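Local coordinates for protein protease (Helicobacter pylori, PDB 5EUF) that binds zinc and, as an M16-family peptidase, probably cleaves the cytoplasmic domain of human junctional adhesion molecule A, weakening the gastric epithelial barrier, at residues K76-V81 / L102-E107; T97-L102 / S202-E207; S141-L146 / L312-G317; S286-K291 / Q327-A332. One frame throughout, in Å; residues are numbered along the deposited sequence.

Contact 1: K76-V81 / L102-E107; sequences KRFGGV and LDKSLE
Phe78 reaches helix 102-113 with one corner of its ring, meeting Ser105 and Lys104 on neighbouring positions of that helix. The inner side is the firmer one: CZ of Phe78 lies 3.9 Å from Ser105 OG, and both partners approach the ring at a slant. Thr97 and Asn101 also pack against the ring, while Ser105 itself is buried on strands 30-37 and 91-98. Towards solvent the contact thins out. Lys104 CG is 4.2 Å from Phe78 CE1, but the bend at chi2 (62°) carries the rest of the lysine off, and its NZ makes a weak salt bridge to Glu107 OE1, 3.3 Å away in the same helix. In segment 76-81 the chain turns immediately after the phenylalanine: Gly79, at positive phi, is the C-prime residue of a Schellman motif that ends helix 70-77, with Gly79 N bonded to Lys76 O at 3.0 Å. Ser105 OG bonds back to Asn101 O at the head of its helix, and Lys104 turns to Glu107. The contact itself is therefore small and probably mainly van der Waals packing, a ring against a hydroxyl and a methylene.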
loop_
_atom_site.group_PDB
_atom_site.type_symbol
_atom_site.label_atom_id
_atom_site.label_comp_id
_atom_site.label_asym_id
_atom_site.label_seq_id
_atom_site.Cartn_x
_atom_site.Cartn_y
_atom_site.Cartn_z
ATOM N N LYS B 76 19.355 35.285 -4.024
ATOM C CA LYS B 76 19.547 35.861 -5.350
ATOM C C LYS B 76 20.258 37.211 -5.274
ATOM O O LYS B 76 20.960 37.604 -6.205
ATOM C CB LYS B 76 18.203 36.012 -6.067
ATOM N N ARG B 77 20.078 37.912 -4.158
ATOM C CA ARG B 77 20.684 39.226 -3.976
ATOM C C ARG B 77 22.210 39.154 -3.950
ATOM O O ARG B 77 22.878 40.038 -4.488
ATOM C CB ARG B 77 20.169 39.884 -2.694
ATOM N N PHE B 78 22.772 38.116 -3.332
ATOM C CA PHE B 78 24.224 37.962 -3.376
ATOM C C PHE B 78 24.639 36.994 -4.483
ATOM O O PHE B 78 25.689 36.354 -4.407
ATOM C CB PHE B 78 24.800 37.529 -2.013
ATOM C CG PHE B 78 24.199 36.270 -1.430
ATOM C CD1 PHE B 78 23.341 36.341 -0.344
ATOM C CD2 PHE B 78 24.541 35.018 -1.921
ATOM C CE1 PHE B 78 22.808 35.192 0.218
ATOM C CE2 PHE B 78 24.009 33.867 -1.367
ATOM C CZ PHE B 78 23.142 33.955 -0.295
ATOM N N GLY B 79 23.810 36.914 -5.520
ATOM C CA GLY B 79 24.136 36.157 -6.715
ATOM C C GLY B 79 24.286 34.670 -6.481
ATOM O O GLY B 79 25.049 33.995 -7.172
ATOM N N GLY B 80 23.553 34.155 -5.501
ATOM C CA GLY B 80 23.608 32.743 -5.184
ATOM C C GLY B 80 22.588 31.927 -5.950
ATOM O O GLY B 80 21.751 32.470 -6.676
ATOM N N VAL B 81 22.669 30.610 -5.797
ATOM C CA VAL B 81 21.699 29.698 -6.391
ATOM C C VAL B 81 21.241 28.694 -5.345
ATOM O O VAL B 81 22.065 28.018 -4.731
ATOM C CB VAL B 81 22.283 28.941 -7.597
ATOM C CG1 VAL B 81 21.259 27.968 -8.160
ATOM C CG2 VAL B 81 22.742 29.914 -8.665
ATOM N N LEU B 102 29.008 32.470 2.975
ATOM C CA LEU B 102 28.866 31.282 3.809
ATOM C C LEU B 102 28.090 31.592 5.082
ATOM O O LEU B 102 27.220 30.825 5.493
ATOM C CB LEU B 102 30.236 30.707 4.167
ATOM C CG LEU B 102 30.190 29.563 5.182
ATOM C CD1 LEU B 102 29.482 28.352 4.596
ATOM C CD2 LEU B 102 31.587 29.203 5.657
ATOM N N ASP B 103 28.411 32.725 5.699
ATOM C CA ASP B 103 27.794 33.113 6.961
ATOM C C ASP B 103 26.300 33.380 6.806
ATOM O O ASP B 103 25.491 32.893 7.595
ATOM C CB ASP B 103 28.485 34.349 7.536
ATOM C CG ASP B 103 28.054 34.646 8.956
ATOM O OD1 ASP B 103 28.613 34.027 9.885
ATOM O OD2 ASP B 103 27.158 35.496 9.149
ATOM N N LYS B 104 25.937 34.151 5.786
ATOM C CA LYS B 104 24.535 34.470 5.548
ATOM C C LYS B 104 23.749 33.228 5.142
ATOM O O LYS B 104 22.579 33.082 5.499
ATOM C CB LYS B 104 24.404 35.548 4.472
ATOM C CG LYS B 104 22.995 36.093 4.311
ATOM C CD LYS B 104 22.516 36.764 5.588
ATOM C CE LYS B 104 21.119 37.346 5.418
ATOM N NZ LYS B 104 20.608 37.962 6.678
ATOM N N SER B 105 24.396 32.334 4.398
ATOM C CA SER B 105 23.754 31.100 3.953
ATOM C C SER B 105 23.421 30.194 5.134
ATOM O O SER B 105 22.344 29.601 5.190
ATOM C CB SER B 105 24.648 30.357 2.959
ATOM O OG SER B 105 24.835 31.125 1.784
ATOM N N LEU B 106 24.353 30.094 6.076
ATOM C CA LEU B 106 24.136 29.313 7.287
ATOM C C LEU B 106 23.029 29.924 8.140
ATOM O O LEU B 106 22.255 29.206 8.772
ATOM C CB LEU B 106 25.431 29.207 8.092
ATOM C CG LEU B 106 26.481 28.274 7.487
ATOM C CD1 LEU B 106 27.707 28.177 8.374
ATOM C CD2 LEU B 106 25.875 26.902 7.252
ATOM N N GLU B 107 22.962 31.252 8.153
ATOM C CA GLU B 107 21.922 31.966 8.885
ATOM C C GLU B 107 20.544 31.637 8.326
ATOM O O GLU B 107 19.613 31.338 9.074
ATOM C CB GLU B 107 22.167 33.475 8.829
ATOM C CG GLU B 107 21.063 34.313 9.456
ATOM C CD GLU B 107 21.364 35.802 9.417
ATOM O OE1 GLU B 107 22.410 36.191 8.855
ATOM O OE2 GLU B 107 20.552 36.585 9.952
#

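Contact 2: T97-L102 / S202-E207; sequences TSEANL and SQKVFE
Leu102 and Val205 mark the nearest backbone approach, their CA atoms 8.0 Å apart where the turn from strand 91-98 into helix 102-113 comes up to the start of helix 202-213. The two side chains cross at about a right angle, and Leu102 CD2 meets Val205 CG2 at 4.2 Å. Both also touch Val200 just ahead of the second helix; beneath them Leu102 sits on Ile31 and Val33, and Val205 on Ser21. Nearer the surface, Glu99 and Lys204 form a second crossing. The lysine runs out straight until its last torsion, chi4 59°, which turns the ammonium aside, so the carboxylate meets carbon: Glu99 OE1 is 3.6 Å from Lys204 CE and 4.8 Å from Lys204 NZ. At that separation the opposite charges probably attract, without the direct contact of a salt bridge. Lys204 N, at the start of its helix, is hydrogen-bonded to Asn201 OD1. An apolar pair below and a charged pair above thus mark where the turn leading into helix 102-113, and that helix's first residue, meet helix 202-213, in the alpha+beta layering, helices on a mixed sheet, of an M16 peptidase domain.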
loop_
_atom_site.group_PDB
_atom_site.type_symbol
_atom_site.label_atom_id
_atom_site.label_comp_id
_atom_site.label_asym_id
_atom_site.label_seq_id
_atom_site.Cartn_x
_atom_site.Cartn_y
_atom_site.Cartn_z
ATOM N N THR B 97 27.148 29.447 -3.831
ATOM C CA THR B 97 27.668 30.804 -3.705
ATOM C C THR B 97 29.173 30.815 -3.444
ATOM O O THR B 97 29.872 29.847 -3.745
ATOM C CB THR B 97 26.942 31.573 -2.579
ATOM O OG1 THR B 97 27.533 32.869 -2.423
ATOM C CG2 THR B 97 27.027 30.811 -1.265
ATOM N N SER B 98 29.668 31.923 -2.900
ATOM C CA SER B 98 31.076 32.034 -2.541
ATOM C C SER B 98 31.243 31.960 -1.027
ATOM O O SER B 98 30.257 31.924 -0.292
ATOM C CB SER B 98 31.673 33.333 -3.081
ATOM O OG SER B 98 30.990 34.457 -2.563
ATOM N N GLU B 99 32.490 31.940 -0.563
ATOM C CA GLU B 99 32.763 31.802 0.866
ATOM C C GLU B 99 32.377 33.070 1.621
ATOM O O GLU B 99 32.179 33.043 2.836
ATOM C CB GLU B 99 34.238 31.464 1.109
ATOM C CG GLU B 99 35.193 32.649 1.010
ATOM C CD GLU B 99 35.428 33.327 2.348
ATOM O OE1 GLU B 99 35.060 32.736 3.386
ATOM O OE2 GLU B 99 35.976 34.450 2.359
ATOM N N ALA B 100 32.269 34.177 0.894
ATOM C CA ALA B 100 31.873 35.443 1.492
ATOM C C ALA B 100 30.420 35.390 1.956
ATOM O O ALA B 100 30.021 36.122 2.861
ATOM C CB ALA B 100 32.075 36.584 0.507
ATOM N N ASN B 101 29.636 34.514 1.335
ATOM C CA ASN B 101 28.228 34.370 1.685
ATOM C C ASN B 101 27.950 33.095 2.472
ATOM O O ASN B 101 26.799 32.689 2.622
ATOM C CB ASN B 101 27.364 34.404 0.425
ATOM C CG ASN B 101 27.422 35.742 -0.281
ATOM O OD1 ASN B 101 27.709 35.815 -1.476
ATOM N ND2 ASN B 101 27.158 36.812 0.457
ATOM N N LEU B 102 29.008 32.470 2.975
ATOM C CA LEU B 102 28.866 31.282 3.809
ATOM C C LEU B 102 28.090 31.592 5.082
ATOM O O LEU B 102 27.220 30.825 5.493
ATOM C CB LEU B 102 30.236 30.707 4.167
ATOM C CG LEU B 102 30.190 29.563 5.182
ATOM C CD1 LEU B 102 29.482 28.352 4.596
ATOM C CD2 LEU B 102 31.587 29.203 5.657
ATOM N N SER B 202 37.822 24.749 7.274
ATOM C CA SER B 202 36.967 23.878 8.076
ATOM C C SER B 202 36.632 24.475 9.440
ATOM O O SER B 202 35.490 24.394 9.894
ATOM C CB SER B 202 37.629 22.513 8.263
ATOM O OG SER B 202 37.710 21.815 7.035
ATOM N N GLN B 203 37.628 25.069 10.092
ATOM C CA GLN B 203 37.422 25.661 11.410
ATOM C C GLN B 203 36.522 26.889 11.321
ATOM O O GLN B 203 35.875 27.262 12.300
ATOM C CB GLN B 203 38.760 26.028 12.057
ATOM C CG GLN B 203 39.623 24.830 12.428
ATOM C CD GLN B 203 39.016 23.985 13.535
ATOM O OE1 GLN B 203 38.173 24.453 14.303
ATOM N NE2 GLN B 203 39.442 22.730 13.621
ATOM N N LYS B 204 36.482 27.513 10.148
ATOM C CA LYS B 204 35.563 28.621 9.915
ATOM C C LYS B 204 34.155 28.084 9.692
ATOM O O LYS B 204 33.179 28.663 10.168
ATOM C CB LYS B 204 36.007 29.465 8.719
ATOM C CG LYS B 204 35.080 30.640 8.428
ATOM C CD LYS B 204 35.554 31.452 7.231
ATOM C CE LYS B 204 34.577 32.574 6.902
ATOM N NZ LYS B 204 34.388 33.505 8.051
ATOM N N VAL B 205 34.059 26.974 8.963
ATOM C CA VAL B 205 32.784 26.303 8.740
ATOM C C VAL B 205 32.172 25.873 10.067
ATOM O O VAL B 205 30.991 26.114 10.328
ATOM C CB VAL B 205 32.935 25.064 7.826
ATOM C CG1 VAL B 205 31.660 24.234 7.827
ATOM C CG2 VAL B 205 33.295 25.479 6.411
ATOM N N PHE B 206 32.989 25.250 10.910
ATOM C CA PHE B 206 32.518 24.733 12.189
ATOM C C PHE B 206 32.025 25.838 13.116
ATOM O O PHE B 206 30.913 25.759 13.636
ATOM C CB PHE B 206 33.624 23.926 12.873
ATOM C CG PHE B 206 33.916 22.616 12.202
ATOM C CD1 PHE B 206 32.927 21.950 11.496
ATOM C CD2 PHE B 206 35.177 22.050 12.271
ATOM C CE1 PHE B 206 33.190 20.745 10.874
ATOM C CE2 PHE B 206 35.445 20.844 11.652
ATOM C CZ PHE B 206 34.450 20.192 10.952
ATOM N N GLU B 207 32.841 26.872 13.314
ATOM C CA GLU B 207 32.482 27.949 14.233
ATOM C C GLU B 207 31.277 28.743 13.731
ATOM O O GLU B 207 30.513 29.287 14.529
ATOM C CB GLU B 207 33.672 28.889 14.468
ATOM C CG GLU B 207 34.029 29.787 13.293
ATOM C CD GLU B 207 35.032 30.866 13.665
ATOM O OE1 GLU B 207 35.489 30.883 14.828
ATOM O OE2 GLU B 207 35.360 31.699 12.793
#

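Contact 3: S141-L146 / L312-G317; sequences SPIGML and LFIAGG
Ile143 turns CG1 anti to its own nitrogen (chi1 -170°) and then folds CD1 over at chi2 64°, while Ile314 has chi1 -59°, which leaves its CG2 pointing out to meet that methyl. The result is helix-on-sheet packing: the first turn of helix 142-154 lies against strand 309-317 of the five-stranded sheet. Ile143 CD1 is 3.7 Å from Ile314 CG2 and 4.1 Å from Ile314 CD1, the two isoleucines crossing at about a right angle. One turn further on, Leu146 slides past Ile314 in the opposite direction and brings its CD2 to 4.0 Å from the same CG2. A single strand residue is therefore touched by positions i and i+3 of the helix. Leu146 is buried and continues over the sheet to Trp251, Ala253 and Val415, with Pro142 beside it on Trp251 and Leu417. Ala315, the next residue of the strand, faces the other way, towards Leu326 of helix 323-338, so this strand is covered on both faces. Ile143 lies at the exposed margin, its side chain about 14 Å from a bound zinc ion, and Met145, modelled as selenomethionine, packs on Asp235 of the second subunit. At the head of the helix Ser141 is the N-cap: its OG accepts a weak hydrogen bond from Gly144 N, at 3.3 Å.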
loop_
_atom_site.group_PDB
_atom_site.type_symbol
_atom_site.label_atom_id
_atom_site.label_comp_id
_atom_site.label_asym_id
_atom_site.label_seq_id
_atom_site.Cartn_x
_atom_site.Cartn_y
_atom_site.Cartn_z
ATOM N N SER B 141 1.282 12.383 -17.334
ATOM C CA SER B 141 2.638 12.304 -17.872
ATOM C C SER B 141 3.035 10.855 -18.121
ATOM O O SER B 141 2.897 10.015 -17.233
ATOM C CB SER B 141 3.642 12.956 -16.922
ATOM O OG SER B 141 4.970 12.644 -17.310
ATOM N N PRO B 142 3.533 10.560 -19.332
ATOM C CA PRO B 142 3.925 9.191 -19.689
ATOM C C PRO B 142 4.963 8.611 -18.728
ATOM O O PRO B 142 4.667 7.655 -18.011
ATOM C CB PRO B 142 4.511 9.350 -21.097
ATOM C CG PRO B 142 3.880 10.593 -21.631
ATOM C CD PRO B 142 3.737 11.501 -20.446
ATOM N N ILE B 143 6.156 9.195 -18.705
ATOM C CA ILE B 143 7.232 8.693 -17.863
ATOM C C ILE B 143 6.877 8.797 -16.376
ATOM O O ILE B 143 7.305 7.967 -15.574
ATOM C CB ILE B 143 8.563 9.443 -18.141
ATOM C CG1 ILE B 143 9.730 8.756 -17.431
ATOM C CG2 ILE B 143 8.468 10.915 -17.747
ATOM C CD1 ILE B 143 9.998 7.357 -17.926
ATOM N N GLY B 144 6.076 9.798 -16.019
ATOM C CA GLY B 144 5.689 10.011 -14.636
ATOM C C GLY B 144 4.731 8.951 -14.125
ATOM O O GLY B 144 4.936 8.386 -13.051
HETATM N N MSE B 145 3.680 8.684 -14.898
HETATM C CA MSE B 145 2.704 7.655 -14.550
HETATM C C MSE B 145 3.356 6.281 -14.511
HETATM O O MSE B 145 3.080 5.478 -13.621
HETATM C CB MSE B 145 1.544 7.650 -15.545
HETATM C CG MSE B 145 0.408 6.710 -15.177
HETATM SE SE MSE B 145 -0.542 7.280 -13.574
HETATM C CE MSE B 145 -2.005 5.985 -13.603
ATOM N N LEU B 146 4.219 6.020 -15.490
ATOM C CA LEU B 146 4.945 4.757 -15.572
ATOM C C LEU B 146 5.833 4.558 -14.349
ATOM O O LEU B 146 5.916 3.461 -13.798
ATOM C CB LEU B 146 5.789 4.710 -16.847
ATOM C CG LEU B 146 6.641 3.461 -17.067
ATOM C CD1 LEU B 146 5.755 2.239 -17.219
ATOM C CD2 LEU B 146 7.538 3.629 -18.283
ATOM N N LEU B 312 16.427 -0.598 -12.653
ATOM C CA LEU B 312 15.287 -0.224 -13.483
ATOM C C LEU B 312 15.616 -0.042 -14.966
ATOM O O LEU B 312 16.513 0.718 -15.322
ATOM C CB LEU B 312 14.667 1.060 -12.934
ATOM C CG LEU B 312 13.326 1.490 -13.518
ATOM C CD1 LEU B 312 12.297 0.386 -13.352
ATOM C CD2 LEU B 312 12.853 2.767 -12.849
ATOM N N PHE B 313 14.875 -0.745 -15.822
ATOM C CA PHE B 313 14.953 -0.555 -17.271
ATOM C C PHE B 313 13.717 0.177 -17.786
ATOM O O PHE B 313 12.591 -0.258 -17.543
ATOM C CB PHE B 313 15.079 -1.896 -17.998
ATOM C CG PHE B 313 16.360 -2.625 -17.722
ATOM C CD1 PHE B 313 17.468 -2.434 -18.532
ATOM C CD2 PHE B 313 16.450 -3.517 -16.666
ATOM C CE1 PHE B 313 18.647 -3.109 -18.285
ATOM C CE2 PHE B 313 17.626 -4.196 -16.415
ATOM C CZ PHE B 313 18.724 -3.991 -17.224
ATOM N N ILE B 314 13.923 1.278 -18.499
ATOM C CA ILE B 314 12.806 2.033 -19.064
ATOM C C ILE B 314 13.006 2.293 -20.556
ATOM O O ILE B 314 14.070 2.746 -20.978
ATOM C CB ILE B 314 12.609 3.378 -18.338
ATOM C CG1 ILE B 314 12.351 3.147 -16.848
ATOM C CG2 ILE B 314 11.460 4.155 -18.963
ATOM C CD1 ILE B 314 12.088 4.412 -16.069
ATOM N N ALA B 315 11.981 2.003 -21.351
ATOM C CA ALA B 315 12.066 2.188 -22.795
ATOM C C ALA B 315 10.747 2.679 -23.389
ATOM O O ALA B 315 9.675 2.171 -23.063
ATOM C CB ALA B 315 12.494 0.896 -23.464
ATOM N N GLY B 316 10.839 3.679 -24.261
ATOM C CA GLY B 316 9.679 4.213 -24.950
ATOM C C GLY B 316 9.785 3.981 -26.443
ATOM O O GLY B 316 10.679 4.514 -27.104
ATOM N N GLY B 317 8.865 3.187 -26.978
ATOM C CA GLY B 317 8.956 2.743 -28.355
ATOM C C GLY B 317 8.629 3.787 -29.403
ATOM O O GLY B 317 7.976 4.793 -29.121
#

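Contact 4: S286-K291 / Q327-A332; sequences SELVDK and QKEIVA
Leu288 joins the short helix 284-289 to the long helix 323-338, which packs on the five-stranded sheet, reaching from the last turn of the one to Glu329 and Ile330 of the other. The backbones come nearest at Leu288 and Glu329, with 7.7 Å between their CA atoms. The leucine divides its two methyls between consecutive residues of the long helix. Leu288 CD1 meets Ile330 CG2 at 3.7 Å, and Leu288 CD2 rests on the aliphatic root of the glutamate, 3.5 Å from Glu329 CB and 4.0 Å from Glu329 CG. Both pairs of side chains meet at a slant. Ile330 also touches Leu284 of the short helix and Leu254 of the sheet, which places the leucine in a buried apolar layer. The glutamate is different at its two ends: chi2 of -63° bends the chain, the carbons stay on Leu288, and OE1 makes a salt bridge to Lys292, just beyond the short helix. Glu287 OE2 lies 6.1 Å from Glu329 OE1, and since Glu287 also packs on Lys292, the lysine's positive charge probably offsets the repulsion between the two acids. The short helix itself widens into a pi-type turn at 286-289, and the chain then folds back so that Leu288 pairs with Leu294 through the backbone. Apolar contact inside and a charged rim outside characterise this helix-helix packing beside the sheet of the second, inactive M16 domain.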
loop_
_atom_site.group_PDB
_atom_site.type_symbol
_atom_site.label_atom_id
_atom_site.label_comp_id
_atom_site.label_asym_id
_atom_site.label_seq_id
_atom_site.Cartn_x
_atom_site.Cartn_y
_atom_site.Cartn_z
ATOM N N SER B 286 22.583 1.492 -28.645
ATOM C CA SER B 286 23.082 1.078 -29.951
ATOM C C SER B 286 22.471 -0.231 -30.447
ATOM O O SER B 286 22.978 -0.836 -31.393
ATOM C CB SER B 286 24.609 0.959 -29.913
ATOM O OG SER B 286 25.037 0.181 -28.809
ATOM N N GLU B 287 21.381 -0.664 -29.821
ATOM C CA GLU B 287 20.685 -1.867 -30.271
ATOM C C GLU B 287 19.183 -1.621 -30.433
ATOM O O GLU B 287 18.599 -1.958 -31.461
ATOM C CB GLU B 287 20.928 -3.023 -29.300
ATOM C CG GLU B 287 20.550 -4.389 -29.849
ATOM C CD GLU B 287 21.531 -4.890 -30.892
ATOM O OE1 GLU B 287 22.654 -4.348 -30.963
ATOM O OE2 GLU B 287 21.177 -5.826 -31.640
ATOM N N LEU B 288 18.562 -1.035 -29.414
ATOM C CA LEU B 288 17.143 -0.702 -29.484
ATOM C C LEU B 288 16.905 0.576 -30.277
ATOM O O LEU B 288 16.122 0.592 -31.226
ATOM C CB LEU B 288 16.553 -0.549 -28.082
ATOM C CG LEU B 288 16.287 -1.836 -27.305
ATOM C CD1 LEU B 288 15.671 -1.521 -25.952
ATOM C CD2 LEU B 288 15.380 -2.744 -28.110
ATOM N N VAL B 289 17.586 1.645 -29.879
ATOM C CA VAL B 289 17.375 2.955 -30.479
ATOM C C VAL B 289 18.055 3.080 -31.843
ATOM O O VAL B 289 17.512 3.694 -32.761
ATOM C CB VAL B 289 17.882 4.080 -29.551
ATOM C CG1 VAL B 289 17.460 5.443 -30.078
ATOM C CG2 VAL B 289 17.362 3.873 -28.136
ATOM N N ASP B 290 19.238 2.486 -31.979
ATOM C CA ASP B 290 20.030 2.649 -33.195
ATOM C C ASP B 290 19.863 1.500 -34.188
ATOM O O ASP B 290 19.252 1.669 -35.245
ATOM C CB ASP B 290 21.511 2.803 -32.841
ATOM C CG ASP B 290 21.781 4.016 -31.976
ATOM O OD1 ASP B 290 20.902 4.900 -31.901
ATOM O OD2 ASP B 290 22.873 4.089 -31.377
ATOM N N LYS B 291 20.413 0.339 -33.845
ATOM C CA LYS B 291 20.466 -0.799 -34.761
ATOM C C LYS B 291 19.087 -1.288 -35.208
ATOM O O LYS B 291 18.929 -1.758 -36.334
ATOM C CB LYS B 291 21.236 -1.956 -34.119
ATOM N N GLN B 327 10.051 -5.385 -24.427
ATOM C CA GLN B 327 10.392 -6.310 -23.354
ATOM C C GLN B 327 11.129 -7.528 -23.897
ATOM O O GLN B 327 12.096 -7.999 -23.298
ATOM C CB GLN B 327 9.142 -6.759 -22.600
ATOM C CG GLN B 327 9.458 -7.616 -21.387
ATOM C CD GLN B 327 8.311 -8.512 -20.984
ATOM O OE1 GLN B 327 7.316 -8.627 -21.700
ATOM N NE2 GLN B 327 8.444 -9.159 -19.831
ATOM N N LYS B 328 10.666 -8.033 -25.037
ATOM C CA LYS B 328 11.276 -9.199 -25.661
ATOM C C LYS B 328 12.746 -8.953 -25.985
ATOM O O LYS B 328 13.558 -9.877 -25.960
ATOM C CB LYS B 328 10.517 -9.582 -26.934
ATOM N N GLU B 329 13.083 -7.697 -26.273
ATOM C CA GLU B 329 14.439 -7.339 -26.675
ATOM C C GLU B 329 15.372 -7.119 -25.488
ATOM O O GLU B 329 16.491 -7.630 -25.477
ATOM C CB GLU B 329 14.418 -6.085 -27.552
ATOM C CG GLU B 329 13.702 -6.262 -28.882
ATOM C CD GLU B 329 14.363 -7.294 -29.780
ATOM O OE1 GLU B 329 15.604 -7.434 -29.720
ATOM O OE2 GLU B 329 13.640 -7.967 -30.545
ATOM N N ILE B 330 14.921 -6.356 -24.498
ATOM C CA ILE B 330 15.747 -6.092 -23.323
ATOM C C ILE B 330 16.040 -7.386 -22.567
ATOM O O ILE B 330 17.122 -7.552 -22.012
ATOM C CB ILE B 330 15.092 -5.071 -22.363
ATOM C CG1 ILE B 330 13.657 -5.475 -22.032
ATOM C CG2 ILE B 330 15.105 -3.680 -22.968
ATOM C CD1 ILE B 330 12.891 -4.414 -21.272
ATOM N N VAL B 331 15.080 -8.305 -22.561
ATOM C CA VAL B 331 15.278 -9.602 -21.931
ATOM C C VAL B 331 16.327 -10.397 -22.707
ATOM O O VAL B 331 17.201 -11.034 -22.117
ATOM C CB VAL B 331 13.958 -10.402 -21.848
ATOM C CG1 VAL B 331 14.225 -11.844 -21.452
ATOM C CG2 VAL B 331 13.004 -9.746 -20.861
ATOM N N ALA B 332 16.243 -10.331 -24.033
ATOM C CA ALA B 332 17.200 -10.995 -24.913
ATOM C C ALA B 332 18.622 -10.484 -24.682
ATOM O O ALA B 332 19.592 -11.234 -24.809
ATOM C CB ALA B 332 16.798 -10.804 -26.369
#

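Contact 1 comes first along the chain, closing a loop made mostly of the hairpin strands 81-86 and 91-98 and tying the end of helix 70-77 to helix 102-113. Contact 2 opens inside that loop at 97-102 and closes at 202-207, so the two cross; they share Leu102 and touch through Phe78 and Ser105. Contact 3 opens within the span of contact 2 and runs to 312-317, crossing it in turn and tying helix 142-154 to the five-stranded sheet. Contact 4 opens at 286-291, inside contact 3, and ends beyond it, so these cross too; it ties helix 284-289 to helix 323-338. Contacts 1 and 2 lie on one side of the chain's centre, 3 and 4 on the other.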